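Alpha-galactosidase (Thermus thermophilus, PDB 6LCJ) probably hydrolyses terminal alpha-galactosyl linkages in galacto-oligosaccharides, as a hexameric, thermostable glycoside hydrolase of family GH36. Local coordinates at residues E[406-411]-E[439-444]; E[398-403]-E[428-433]; E[357-362]-E[381-386]. All blocks are in the same frame, centred on the assembly; numbering follows the deposited sequence.

Interaction 1 (E[406-411]-E[439-444])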
ATOM      1  N   PHE E 406      -2.336 -52.948  -0.621  1.00 26.51           N
ATOM      2  CA  PHE E 406      -1.545 -54.117  -0.269  1.00 27.11           C
ATOM      3  C   PHE E 406      -0.275 -54.235  -1.087  1.00 27.33           C
ATOM      4  O   PHE E 406       0.708 -54.790  -0.608  1.00 29.28           O
ATOM      5  CB  PHE E 406      -2.368 -55.399  -0.441  1.00 25.70           C
ATOM      6  CG  PHE E 406      -3.554 -55.464   0.463  1.00 27.86           C
ATOM      7  CD1 PHE E 406      -4.767 -54.910   0.069  1.00 22.71           C
ATOM      8  CD2 PHE E 406      -3.450 -56.047   1.717  1.00 26.13           C
ATOM      9  CE1 PHE E 406      -5.854 -54.949   0.899  1.00 25.99           C
ATOM     10  CE2 PHE E 406      -4.532 -56.098   2.555  1.00 29.95           C
ATOM     11  CZ  PHE E 406      -5.743 -55.555   2.154  1.00 31.03           C
ATOM     12  N   ARG E 407      -0.265 -53.711  -2.299  1.00 31.32           N
ATOM     13  CA  ARG E 407       0.931 -53.761  -3.111  1.00 30.09           C
ATOM     14  C   ARG E 407       2.060 -52.957  -2.478  1.00 33.63           C
ATOM     15  O   ARG E 407       1.848 -52.020  -1.704  1.00 32.02           O
ATOM     16  CB  ARG E 407       0.629 -53.236  -4.509  1.00 27.86           C
ATOM     17  CG  ARG E 407       0.202 -51.787  -4.549  1.00 30.68           C
ATOM     18  CD  ARG E 407      -0.268 -51.461  -5.954  1.00 31.25           C
ATOM     19  NE  ARG E 407      -0.050 -50.075  -6.333  1.00 30.63           N
ATOM     20  CZ  ARG E 407      -1.013 -49.165  -6.429  1.00 29.84           C
ATOM     21  NH1 ARG E 407      -2.278 -49.482  -6.154  1.00 29.40           N
ATOM     22  NH2 ARG E 407      -0.706 -47.933  -6.802  1.00 23.85           N
ATOM     23  N   THR E 408       3.278 -53.359  -2.795  1.00 35.21           N
ATOM     24  CA  THR E 408       4.426 -52.512  -2.577  1.00 31.84           C
ATOM     25  C   THR E 408       5.007 -52.002  -3.886  1.00 30.54           C
ATOM     26  O   THR E 408       5.799 -51.058  -3.871  1.00 32.90           O
ATOM     27  CB  THR E 408       5.484 -53.272  -1.767  1.00 35.73           C
ATOM     28  OG1 THR E 408       5.560 -54.625  -2.226  1.00 38.36           O
ATOM     29  CG2 THR E 408       5.098 -53.285  -0.298  1.00 28.97           C
ATOM     30  N   ARG E 409       4.615 -52.580  -5.016  1.00 28.57           N
ATOM     31  CA  ARG E 409       5.003 -52.046  -6.311  1.00 31.01           C
ATOM     32  C   ARG E 409       4.113 -50.860  -6.641  1.00 32.71           C
ATOM     33  O   ARG E 409       2.913 -50.865  -6.340  1.00 33.16           O
ATOM     34  CB  ARG E 409       4.895 -53.122  -7.393  1.00 30.14           C
ATOM     35  CG  ARG E 409       5.788 -54.329  -7.082  1.00 41.51           C
ATOM     36  CD  ARG E 409       5.671 -55.479  -8.082  1.00 40.35           C
ATOM     37  NE  ARG E 409       6.265 -55.140  -9.364  1.00 38.04           N
ATOM     38  CZ  ARG E 409       5.653 -55.322 -10.526  1.00 44.40           C
ATOM     39  NH1 ARG E 409       4.442 -55.859 -10.539  1.00 51.08           N
ATOM     40  NH2 ARG E 409       6.242 -54.973 -11.668  1.00 37.51           N
ATOM     41  N   PHE E 410       4.714 -49.830  -7.239  1.00 27.11           N
ATOM     42  CA  PHE E 410       3.989 -48.623  -7.626  1.00 27.83           C
ATOM     43  C   PHE E 410       3.284 -48.008  -6.423  1.00 30.96           C
ATOM     44  O   PHE E 410       2.098 -47.679  -6.469  1.00 29.25           O
ATOM     45  CB  PHE E 410       3.010 -48.927  -8.756  1.00 28.55           C
ATOM     46  CG  PHE E 410       3.666 -49.588  -9.923  1.00 30.82           C
ATOM     47  CD1 PHE E 410       4.651 -48.914 -10.647  1.00 28.86           C
ATOM     48  CD2 PHE E 410       3.350 -50.896 -10.267  1.00 30.85           C
ATOM     49  CE1 PHE E 410       5.290 -49.521 -11.713  1.00 31.77           C
ATOM     50  CE2 PHE E 410       3.984 -51.515 -11.335  1.00 34.81           C
ATOM     51  CZ  PHE E 410       4.953 -50.824 -12.062  1.00 33.13           C
ATOM     52  N   ASN E 411       4.036 -47.876  -5.329  1.00 25.81           N
ATOM     53  CA  ASN E 411       3.497 -47.412  -4.059  1.00 26.85           C
ATOM     54  C   ASN E 411       4.681 -47.016  -3.193  1.00 25.70           C
ATOM     55  O   ASN E 411       5.677 -47.731  -3.161  1.00 28.61           O
ATOM     56  CB  ASN E 411       2.641 -48.507  -3.396  1.00 25.94           C
ATOM     57  CG  ASN E 411       1.987 -48.045  -2.113  1.00 28.25           C
ATOM     58  OD1 ASN E 411       2.075 -46.871  -1.762  1.00 29.65           O
ATOM     59  ND2 ASN E 411       1.339 -48.975  -1.389  1.00 27.26           N
ATOM     60  N   TRP E 439      -0.124 -56.820  -9.987  1.00 30.93           N
ATOM     61  CA  TRP E 439       0.905 -56.006  -9.350  1.00 30.79           C
ATOM     62  C   TRP E 439       1.279 -56.515  -7.964  1.00 35.62           C
ATOM     63  O   TRP E 439       2.223 -55.986  -7.352  1.00 31.26           O
ATOM     64  CB  TRP E 439       0.446 -54.555  -9.212  1.00 31.00           C
ATOM     65  CG  TRP E 439       0.313 -53.799 -10.485  1.00 34.62           C
ATOM     66  CD1 TRP E 439       0.385 -54.295 -11.748  1.00 31.62           C
ATOM     67  CD2 TRP E 439       0.053 -52.393 -10.618  1.00 29.93           C
ATOM     68  NE1 TRP E 439       0.196 -53.289 -12.656  1.00 34.37           N
ATOM     69  CE2 TRP E 439      -0.004 -52.111 -11.987  1.00 31.76           C
ATOM     70  CE3 TRP E 439      -0.129 -51.350  -9.708  1.00 30.14           C
ATOM     71  CZ2 TRP E 439      -0.235 -50.825 -12.477  1.00 35.65           C
ATOM     72  CZ3 TRP E 439      -0.355 -50.076 -10.193  1.00 28.41           C
ATOM     73  CH2 TRP E 439      -0.407 -49.823 -11.563  1.00 30.92           C
ATOM     74  N   LEU E 440       0.551 -57.512  -7.455  1.00 35.94           N
ATOM     75  CA  LEU E 440       0.756 -58.045  -6.113  1.00 32.54           C
ATOM     76  C   LEU E 440       1.750 -59.203  -6.130  1.00 32.76           C
ATOM     77  O   LEU E 440       1.666 -60.088  -6.986  1.00 33.59           O
ATOM     78  CB  LEU E 440      -0.580 -58.517  -5.540  1.00 30.35           C
ATOM     79  CG  LEU E 440      -1.690 -57.487  -5.323  1.00 30.37           C
ATOM     80  CD1 LEU E 440      -2.897 -58.180  -4.698  1.00 27.67           C
ATOM     81  CD2 LEU E 440      -1.190 -56.363  -4.432  1.00 25.10           C
ATOM     82  N   LEU E 441       2.682 -59.202  -5.180  1.00 34.47           N
ATOM     83  CA  LEU E 441       3.474 -60.394  -4.898  1.00 38.06           C
ATOM     84  C   LEU E 441       2.579 -61.478  -4.287  1.00 37.16           C
ATOM     85  O   LEU E 441       1.471 -61.191  -3.824  1.00 34.62           O
ATOM     86  CB  LEU E 441       4.628 -60.050  -3.955  1.00 35.76           C
ATOM     87  CG  LEU E 441       5.605 -58.961  -4.432  1.00 40.38           C
ATOM     88  CD1 LEU E 441       6.587 -58.574  -3.337  1.00 40.86           C
ATOM     89  CD2 LEU E 441       6.341 -59.398  -5.671  1.00 35.37           C
ATOM     90  N   PRO E 442       3.028 -62.740  -4.302  1.00 42.13           N
ATOM     91  CA  PRO E 442       2.216 -63.830  -3.703  1.00 36.52           C
ATOM     92  C   PRO E 442       1.826 -63.614  -2.247  1.00 33.80           C
ATOM     93  O   PRO E 442       0.678 -63.864  -1.866  1.00 37.46           O
ATOM     94  CB  PRO E 442       3.127 -65.055  -3.857  1.00 29.36           C
ATOM     95  CG  PRO E 442       3.929 -64.750  -5.081  1.00 35.45           C
ATOM     96  CD  PRO E 442       4.157 -63.257  -5.095  1.00 34.72           C
ATOM     97  N   GLU E 443       2.772 -63.197  -1.414  1.00 36.03           N
ATOM     98  CA  GLU E 443       2.476 -62.796  -0.046  1.00 32.83           C
ATOM     99  C   GLU E 443       1.345 -61.770   0.008  1.00 39.63           C
ATOM    100  O   GLU E 443       0.486 -61.840   0.894  1.00 43.34           O
ATOM    101  CB  GLU E 443       3.747 -62.228   0.581  1.00 37.38           C
ATOM    102  CG  GLU E 443       3.550 -61.577   1.921  1.00 47.88           C
ATOM    103  CD  GLU E 443       3.426 -60.047   1.860  1.00 61.37           C
ATOM    104  OE1 GLU E 443       4.116 -59.393   1.015  1.00 65.66           O
ATOM    105  OE2 GLU E 443       2.623 -59.513   2.663  1.00 58.35           O
ATOM    106  N   GLU E 444       1.334 -60.806  -0.924  1.00 37.22           N
ATOM    107  CA  GLU E 444       0.330 -59.741  -0.925  1.00 35.49           C
ATOM    108  C   GLU E 444      -1.031 -60.233  -1.402  1.00 31.87           C
ATOM    109  O   GLU E 444      -2.063 -59.800  -0.879  1.00 28.86           O
ATOM    110  CB  GLU E 444       0.838 -58.577  -1.780  1.00 34.15           C
ATOM    111  CG  GLU E 444       2.122 -57.960  -1.195  1.00 35.74           C
ATOM    112  CD  GLU E 444       2.849 -56.995  -2.127  1.00 36.56           C
ATOM    113  OE1 GLU E 444       2.569 -56.976  -3.340  1.00 37.95           O
ATOM    114  OE2 GLU E 444       3.723 -56.254  -1.632  1.00 41.49           O
TER
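Arg407 runs out over Leu440 and then along the indole of Trp439. Its CB rests on CD2 of Leu440 at 3.6 Å. CG sits between the backbone N and the carbonyl carbon (chi1 63°), and from there the extended chain comes down beside the tryptophan: CD lies in the plane of the ring at its edge, NE is 3.6 Å from Trp439 CE3, and CZ and NH2 sit by CZ3. The guanidinium stands at 80° to the indole, whose CZ3 edge meets one guanidinium face. Within its own loop Arg407 grips Phe410 O side-on, through NE (3.2 Å) and NH2 (2.8 Å), while NH1 forms a salt bridge with Asp435.

Phe410 approaches the same indole edge-to-face, its CD2 over one face and the ring planes at 51°. At the other end, Thr408 OG1 donates to the syn lone pair of Glu444 OE2 at 2.5 Å, and also bonds to Arg409 NE of the second subunit. Glu444 OE1 accepts from the backbone N of Leu441, the N-cap residue of helix 442-453, at 2.9 Å. Were Glu444 replaced by alanine, Thr408 OG1 and the Leu441 N-H would probably lose this carboxylate as a shared mate, removing one tie between the loop and the helix start.

The contact joins the loop after strand 398-400 to the start of helix 442-453, with helix 415-428 against Thr408 and helix 166-169 against Arg407 and Trp439.

Interaction 2 (E[398-403]-E[428-433])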
ATOM      1  N   HIS E 398     -22.732 -45.903   5.535  1.00 22.73           N
ATOM      2  CA  HIS E 398     -21.479 -46.621   5.375  1.00 25.80           C
ATOM      3  C   HIS E 398     -20.348 -45.616   5.209  1.00 30.70           C
ATOM      4  O   HIS E 398     -20.315 -44.855   4.233  1.00 22.99           O
ATOM      5  CB  HIS E 398     -21.544 -47.556   4.175  1.00 26.95           C
ATOM      6  CG  HIS E 398     -22.566 -48.632   4.327  1.00 32.31           C
ATOM      7  ND1 HIS E 398     -23.071 -49.338   3.255  1.00 26.56           N
ATOM      8  CD2 HIS E 398     -23.202 -49.099   5.429  1.00 29.09           C
ATOM      9  CE1 HIS E 398     -23.963 -50.208   3.698  1.00 32.54           C
ATOM     10  NE2 HIS E 398     -24.057 -50.088   5.011  1.00 31.37           N
ATOM     11  N   VAL E 399     -19.421 -45.618   6.162  1.00 28.15           N
ATOM     12  CA  VAL E 399     -18.325 -44.661   6.175  1.00 27.26           C
ATOM     13  C   VAL E 399     -17.175 -45.228   5.354  1.00 28.17           C
ATOM     14  O   VAL E 399     -16.614 -46.279   5.686  1.00 25.63           O
ATOM     15  CB  VAL E 399     -17.892 -44.354   7.612  1.00 25.77           C
ATOM     16  CG1 VAL E 399     -16.573 -43.603   7.606  1.00 25.78           C
ATOM     17  CG2 VAL E 399     -18.987 -43.566   8.306  1.00 25.14           C
ATOM     18  N   ASP E 400     -16.840 -44.541   4.266  1.00 25.15           N
ATOM     19  CA  ASP E 400     -15.789 -44.997   3.373  1.00 24.20           C
ATOM     20  C   ASP E 400     -14.465 -44.331   3.727  1.00 23.48           C
ATOM     21  O   ASP E 400     -14.342 -43.112   3.567  1.00 24.86           O
ATOM     22  CB  ASP E 400     -16.174 -44.686   1.935  1.00 24.11           C
ATOM     23  CG  ASP E 400     -15.156 -45.194   0.936  1.00 34.36           C
ATOM     24  OD1 ASP E 400     -14.203 -45.909   1.359  1.00 33.68           O
ATOM     25  OD2 ASP E 400     -15.322 -44.893  -0.279  1.00 35.19           O
ATOM     26  N   PRO E 401     -13.448 -45.067   4.183  1.00 26.03           N
ATOM     27  CA  PRO E 401     -12.167 -44.431   4.523  1.00 26.42           C
ATOM     28  C   PRO E 401     -11.236 -44.296   3.332  1.00 27.02           C
ATOM     29  O   PRO E 401     -10.107 -43.818   3.505  1.00 29.83           O
ATOM     30  CB  PRO E 401     -11.575 -45.391   5.576  1.00 21.04           C
ATOM     31  CG  PRO E 401     -12.033 -46.746   5.097  1.00 27.42           C
ATOM     32  CD  PRO E 401     -13.369 -46.534   4.325  1.00 28.17           C
ATOM     33  N   ASP E 402     -11.720 -44.693   2.148  1.00 25.21           N
ATOM     34  CA  ASP E 402     -11.006 -44.807   0.876  1.00 27.62           C
ATOM     35  C   ASP E 402     -10.220 -46.117   0.830  1.00 26.92           C
ATOM     36  O   ASP E 402     -10.264 -46.904   1.780  1.00 24.75           O
ATOM     37  CB  ASP E 402     -10.122 -43.590   0.597  1.00 25.01           C
ATOM     38  CG  ASP E 402     -10.088 -43.251  -0.867  1.00 27.76           C
ATOM     39  OD1 ASP E 402     -10.587 -44.084  -1.648  1.00 26.68           O
ATOM     40  OD2 ASP E 402      -9.553 -42.184  -1.248  1.00 27.34           O
ATOM     41  N   VAL E 403      -9.543 -46.391  -0.285  1.00 26.34           N
ATOM     42  CA  VAL E 403      -9.059 -47.749  -0.547  1.00 26.75           C
ATOM     43  C   VAL E 403      -7.912 -48.152   0.376  1.00 25.05           C
ATOM     44  O   VAL E 403      -7.292 -47.315   1.046  1.00 25.21           O
ATOM     45  CB  VAL E 403      -8.645 -47.915  -2.025  1.00 25.77           C
ATOM     46  CG1 VAL E 403      -9.749 -47.430  -2.931  1.00 21.31           C
ATOM     47  CG2 VAL E 403      -7.340 -47.175  -2.296  1.00 24.16           C
ATOM     48  N   THR E 428     -14.714 -49.744   9.910  1.00 32.26           N
ATOM     49  CA  THR E 428     -15.920 -49.292   9.229  1.00 28.99           C
ATOM     50  C   THR E 428     -16.636 -50.427   8.513  1.00 29.70           C
ATOM     51  O   THR E 428     -17.834 -50.300   8.233  1.00 29.39           O
ATOM     52  CB  THR E 428     -15.597 -48.199   8.195  1.00 27.03           C
ATOM     53  OG1 THR E 428     -14.694 -48.720   7.214  1.00 27.93           O
ATOM     54  CG2 THR E 428     -14.978 -46.964   8.848  1.00 24.15           C
ATOM     55  N   GLY E 429     -15.926 -51.511   8.190  1.00 25.75           N
ATOM     56  CA  GLY E 429     -16.458 -52.550   7.335  1.00 19.92           C
ATOM     57  C   GLY E 429     -16.510 -52.225   5.859  1.00 27.91           C
ATOM     58  O   GLY E 429     -17.040 -53.028   5.092  1.00 33.03           O
ATOM     59  N   PHE E 430     -15.985 -51.067   5.428  1.00 30.27           N
ATOM     60  CA  PHE E 430     -15.996 -50.651   4.025  1.00 27.57           C
ATOM     61  C   PHE E 430     -14.660 -51.049   3.410  1.00 27.20           C
ATOM     62  O   PHE E 430     -13.642 -50.387   3.624  1.00 32.30           O
ATOM     63  CB  PHE E 430     -16.244 -49.147   3.908  1.00 25.23           C
ATOM     64  CG  PHE E 430     -16.725 -48.714   2.550  1.00 26.56           C
ATOM     65  CD1 PHE E 430     -15.900 -48.798   1.444  1.00 28.51           C
ATOM     66  CD2 PHE E 430     -18.014 -48.214   2.378  1.00 28.09           C
ATOM     67  CE1 PHE E 430     -16.349 -48.394   0.175  1.00 32.24           C
ATOM     68  CE2 PHE E 430     -18.471 -47.801   1.125  1.00 26.93           C
ATOM     69  CZ  PHE E 430     -17.642 -47.892   0.020  1.00 30.47           C
ATOM     70  N   LYS E 431     -14.667 -52.116   2.621  1.00 27.90           N
ATOM     71  CA  LYS E 431     -13.445 -52.743   2.132  1.00 24.10           C
ATOM     72  C   LYS E 431     -13.334 -52.536   0.633  1.00 28.85           C
ATOM     73  O   LYS E 431     -14.227 -52.935  -0.126  1.00 29.33           O
ATOM     74  CB  LYS E 431     -13.424 -54.232   2.480  1.00 30.36           C
ATOM     75  CG  LYS E 431     -13.412 -54.477   3.983  1.00 24.49           C
ATOM     76  CD  LYS E 431     -13.827 -55.864   4.332  1.00 28.12           C
ATOM     77  CE  LYS E 431     -12.943 -56.395   5.424  1.00 33.67           C
ATOM     78  NZ  LYS E 431     -13.296 -57.767   5.790  1.00 35.19           N
ATOM     79  N   ALA E 432     -12.243 -51.904   0.211  1.00 29.11           N
ATOM     80  CA  ALA E 432     -12.027 -51.597  -1.191  1.00 26.97           C
ATOM     81  C   ALA E 432     -10.532 -51.520  -1.460  1.00 25.46           C
ATOM     82  O   ALA E 432      -9.745 -51.224  -0.562  1.00 26.31           O
ATOM     83  CB  ALA E 432     -12.709 -50.285  -1.588  1.00 27.10           C
ATOM     84  N   THR E 433     -10.145 -51.802  -2.702  1.00 26.04           N
ATOM     85  CA  THR E 433      -8.772 -51.602  -3.123  1.00 26.83           C
ATOM     86  C   THR E 433      -8.738 -51.303  -4.611  1.00 28.82           C
ATOM     87  O   THR E 433      -9.695 -51.565  -5.354  1.00 30.44           O
ATOM     88  CB  THR E 433      -7.865 -52.814  -2.821  1.00 31.06           C
ATOM     89  OG1 THR E 433      -6.522 -52.525  -3.253  1.00 27.72           O
ATOM     90  CG2 THR E 433      -8.345 -54.045  -3.557  1.00 26.27           C
TER
HETATM   91  O   HOH W   1     -19.662 -47.792   7.989  1.00 26.78           O
HETATM   92  O   HOH W   2     -11.391 -49.473   2.206  1.00 28.83           O
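One water joins Asp402 and Phe430, donating to the backbone O of each at 2.8 Å and accepting a weak bond from Ala432 N. A second water does similar work at the far end, taking the Val399 N-H and donating to Thr428 O. Between them the two segments meet through side chains.

Phe430 is central. Its CG is anti to the backbone N (chi1 -160°), which lays one face of the ring against the Asp400 side chain. The carboxylate lies nearly flat on that face, the planes 14° apart, with Asp400 CG 3.5 Å above the ring and offset toward its rim. Asp400 CB makes a CH-pi contact almost straight over the centre, 3.8 Å from the centroid of the Phe430 ring. His398 CB meets the ring edge, and Pro401 CD packs on Phe430 CB at 3.9 Å. Asp400 OD1 also accepts from Asp402 N (2.9 Å), an Asx turn that pins the carboxylate over the phenyl ring. Thr428 answers with an ST turn, OG1 taking the Phe430 N-H and also bonding to Leu424 O, while its CG2 touches Val399 CG1. Past the turns, Val403 CA sends a C-H toward Ala432 O at 3.5 Å.

Strands 398-400 and 431-433 are the seventh and eighth of the parallel barrel, joined by a crossover through helix 415-428. Strand 431-433 pairs on its other side with strand 161-164, so this seam, bridged by waters and by a direct backbone bond between Ala432 and Val404, is where the (beta/alpha)8, or TIM, barrel closes.

Interaction 3 (E[357-362]-E[381-386])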
ATOM      1  N   PRO E 357      -9.972 -36.824   2.687  1.00 24.34           N
ATOM      2  CA  PRO E 357      -9.195 -36.686   1.452  1.00 19.28           C
ATOM      3  C   PRO E 357      -8.877 -38.022   0.820  1.00 24.09           C
ATOM      4  O   PRO E 357      -8.876 -39.066   1.483  1.00 23.11           O
ATOM      5  CB  PRO E 357      -7.912 -35.994   1.925  1.00 22.80           C
ATOM      6  CG  PRO E 357      -8.292 -35.289   3.168  1.00 22.27           C
ATOM      7  CD  PRO E 357      -9.335 -36.136   3.826  1.00 23.22           C
ATOM      8  N   ASP E 358      -8.623 -37.994  -0.480  1.00 25.29           N
ATOM      9  CA  ASP E 358      -8.128 -39.169  -1.177  1.00 24.56           C
ATOM     10  C   ASP E 358      -6.910 -39.751  -0.471  1.00 27.18           C
ATOM     11  O   ASP E 358      -6.003 -39.027  -0.043  1.00 27.16           O
ATOM     12  CB  ASP E 358      -7.739 -38.794  -2.603  1.00 24.00           C
ATOM     13  CG  ASP E 358      -8.920 -38.523  -3.473  1.00 27.17           C
ATOM     14  OD1 ASP E 358     -10.083 -38.657  -2.992  1.00 28.09           O
ATOM     15  OD2 ASP E 358      -8.672 -38.183  -4.650  1.00 30.68           O
ATOM     16  N   VAL E 359      -6.872 -41.071  -0.383  1.00 24.98           N
ATOM     17  CA  VAL E 359      -5.595 -41.707  -0.116  1.00 26.15           C
ATOM     18  C   VAL E 359      -4.722 -41.500  -1.344  1.00 24.04           C
ATOM     19  O   VAL E 359      -5.187 -41.080  -2.406  1.00 24.54           O
ATOM     20  CB  VAL E 359      -5.737 -43.202   0.220  1.00 26.37           C
ATOM     21  CG1 VAL E 359      -6.498 -43.377   1.532  1.00 23.44           C
ATOM     22  CG2 VAL E 359      -6.412 -43.933  -0.934  1.00 25.97           C
ATOM     23  N   ALA E 360      -3.447 -41.772  -1.195  1.00 26.00           N
ATOM     24  CA  ALA E 360      -2.502 -41.721  -2.298  1.00 28.04           C
ATOM     25  C   ALA E 360      -1.444 -42.754  -1.978  1.00 27.37           C
ATOM     26  O   ALA E 360      -1.382 -43.251  -0.844  1.00 21.91           O
ATOM     27  CB  ALA E 360      -1.901 -40.314  -2.453  1.00 24.63           C
ATOM     28  N   PRO E 361      -0.584 -43.121  -2.960  1.00 26.28           N
ATOM     29  CA  PRO E 361       0.475 -44.097  -2.681  1.00 24.04           C
ATOM     30  C   PRO E 361       1.682 -43.477  -1.969  1.00 24.60           C
ATOM     31  O   PRO E 361       2.832 -43.730  -2.322  1.00 25.29           O
ATOM     32  CB  PRO E 361       0.822 -44.634  -4.073  1.00 23.64           C
ATOM     33  CG  PRO E 361       0.357 -43.603  -5.051  1.00 22.65           C
ATOM     34  CD  PRO E 361      -0.475 -42.580  -4.328  1.00 23.29           C
ATOM     35  N   TYR E 362       1.413 -42.634  -0.976  1.00 22.50           N
ATOM     36  CA  TYR E 362       2.467 -41.948  -0.237  1.00 22.78           C
ATOM     37  C   TYR E 362       1.871 -41.351   1.028  1.00 25.90           C
ATOM     38  O   TYR E 362       0.655 -41.157   1.138  1.00 25.37           O
ATOM     39  CB  TYR E 362       3.178 -40.862  -1.069  1.00 22.18           C
ATOM     40  CG  TYR E 362       2.298 -39.901  -1.822  1.00 26.09           C
ATOM     41  CD1 TYR E 362       1.691 -38.818  -1.181  1.00 25.78           C
ATOM     42  CD2 TYR E 362       2.089 -40.054  -3.187  1.00 27.31           C
ATOM     43  CE1 TYR E 362       0.887 -37.925  -1.892  1.00 26.19           C
ATOM     44  CE2 TYR E 362       1.301 -39.168  -3.904  1.00 22.96           C
ATOM     45  CZ  TYR E 362       0.699 -38.106  -3.260  1.00 29.48           C
ATOM     46  OH  TYR E 362      -0.099 -37.241  -3.994  1.00 29.31           O
ATOM     47  N   ARG E 381      -1.883 -39.784   5.167  1.00 24.17           N
ATOM     48  CA  ARG E 381      -2.002 -39.088   6.440  1.00 26.84           C
ATOM     49  C   ARG E 381      -3.199 -38.150   6.449  1.00 27.17           C
ATOM     50  O   ARG E 381      -3.973 -38.133   7.411  1.00 27.98           O
ATOM     51  CB  ARG E 381      -0.735 -38.312   6.731  1.00 25.81           C
ATOM     52  CG  ARG E 381      -0.792 -37.655   8.043  1.00 29.68           C
ATOM     53  CD  ARG E 381      -0.139 -36.322   7.993  1.00 36.94           C
ATOM     54  NE  ARG E 381       0.487 -35.988   9.263  1.00 46.67           N
ATOM     55  CZ  ARG E 381       1.389 -35.028   9.409  1.00 55.31           C
ATOM     56  NH1 ARG E 381       1.770 -34.307   8.357  1.00 50.59           N
ATOM     57  NH2 ARG E 381       1.906 -34.786  10.605  1.00 61.92           N
ATOM     58  N   ASN E 382      -3.354 -37.346   5.394  1.00 29.32           N
ATOM     59  CA  ASN E 382      -4.518 -36.474   5.294  1.00 24.48           C
ATOM     60  C   ASN E 382      -5.794 -37.289   5.317  1.00 24.41           C
ATOM     61  O   ASN E 382      -6.753 -36.932   6.009  1.00 23.04           O
ATOM     62  CB  ASN E 382      -4.457 -35.641   4.017  1.00 28.07           C
ATOM     63  CG  ASN E 382      -3.391 -34.556   4.053  1.00 27.75           C
ATOM     64  OD1 ASN E 382      -2.819 -34.231   5.089  1.00 31.18           O
ATOM     65  ND2 ASN E 382      -3.126 -33.994   2.898  1.00 30.67           N
ATOM     66  N   ALA E 383      -5.823 -38.394   4.561  1.00 24.01           N
ATOM     67  CA  ALA E 383      -6.969 -39.294   4.578  1.00 20.56           C
ATOM     68  C   ALA E 383      -7.280 -39.744   5.996  1.00 23.67           C
ATOM     69  O   ALA E 383      -8.401 -39.575   6.490  1.00 25.93           O
ATOM     70  CB  ALA E 383      -6.704 -40.501   3.682  1.00 19.58           C
ATOM     71  N   LEU E 384      -6.271 -40.293   6.677  1.00 27.22           N
ATOM     72  CA  LEU E 384      -6.487 -40.840   8.011  1.00 28.29           C
ATOM     73  C   LEU E 384      -6.968 -39.765   8.979  1.00 26.94           C
ATOM     74  O   LEU E 384      -7.871 -40.013   9.784  1.00 26.06           O
ATOM     75  CB  LEU E 384      -5.204 -41.503   8.520  1.00 24.94           C
ATOM     76  CG  LEU E 384      -4.777 -42.823   7.871  1.00 27.09           C
ATOM     77  CD1 LEU E 384      -3.365 -43.146   8.303  1.00 24.03           C
ATOM     78  CD2 LEU E 384      -5.710 -43.990   8.204  1.00 25.21           C
ATOM     79  N   ARG E 385      -6.408 -38.552   8.893  1.00 23.55           N
ATOM     80  CA  ARG E 385      -6.705 -37.537   9.906  1.00 28.21           C
ATOM     81  C   ARG E 385      -8.184 -37.159   9.920  1.00 29.09           C
ATOM     82  O   ARG E 385      -8.786 -37.030  10.990  1.00 31.91           O
ATOM     83  CB  ARG E 385      -5.851 -36.288   9.702  1.00 24.95           C
ATOM     84  CG  ARG E 385      -6.168 -35.190  10.729  1.00 30.59           C
ATOM     85  CD  ARG E 385      -5.050 -34.148  10.841  1.00 36.57           C
ATOM     86  NE  ARG E 385      -4.910 -33.502   9.553  1.00 38.99           N
ATOM     87  CZ  ARG E 385      -3.867 -33.646   8.746  1.00 43.21           C
ATOM     88  NH1 ARG E 385      -2.823 -34.386   9.117  1.00 46.66           N
ATOM     89  NH2 ARG E 385      -3.875 -33.050   7.559  1.00 34.51           N
ATOM     90  N   SER E 386      -8.788 -36.966   8.741  1.00 27.32           N
ATOM     91  CA  SER E 386     -10.183 -36.535   8.693  1.00 26.50           C
ATOM     92  C   SER E 386     -11.139 -37.693   8.947  1.00 27.04           C
ATOM     93  O   SER E 386     -12.155 -37.524   9.631  1.00 25.98           O
ATOM     94  CB  SER E 386     -10.486 -35.871   7.348  1.00 22.85           C
ATOM     95  OG  SER E 386      -9.934 -34.562   7.305  1.00 27.85           O
TER
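Van der Waals packing carries this contact, with Pro357 as its main piece. The pyrrolidine ring lies against the helix between Asn382 and Ser386, one turn apart: CG is 3.9 Å from Asn382 CB, and CD is 3.7 Å from Ser386 CB. Ala383 fills the next position, its methyl meeting Val359 CG1 at 3.6 Å. With Val359 CG1 beside its own backbone N (chi1 -65°), that branch is the one turned to the alanine.

Carbonyl oxygens lean on carbon in both directions. Pro357 O approaches Ala383 CB at 3.4 Å, and Asn382 O, which also accepts a weak helix bond from Ser386 N, comes to 3.5 Å from Pro357 CD.

The polar side-chain ends find partners other than the opposing segment. Asn382 OD1 accepts from Arg385 NH2 at 2.9 Å, the donor lying above the carbonyl plane, and its ND2 bonds to Gly377 O and Ser369 OG. Ser386 OG reaches Ser54 O, and Asp358 forms a salt bridge with Arg354.

With the proline nitrogen bearing no hydrogen and alanine offering just a methyl, the touching surfaces meet by shape, while backbone bonds of Asp358 with Gly379 and Tyr362 with Leu380 anchor the loop alongside helix 380-388.

How the interactions relate
Interactions 2 and 3 are neighbours, their centres about 13 Å apart. Asp402 OD2 comes 3.0 Å from Val359 N, a probable hydrogen bond, and the Val403 and Val359 side chains pack CG2 to CG2. Interaction 1 lies about 19 Å from the centre of each. It continues the chain beyond both segments of interaction 2, and it touches interaction 3 where Asn411 packs on Pro361. Both 1 and 3 also reach the second subunit, whereas interaction 2 stays within one chain. The segments 357-362 and 406-411 follow barrel strands 352-354 and 398-400, on the carboxyl-terminal side of the barrel, where TIM-barrel enzymes carry their active sites.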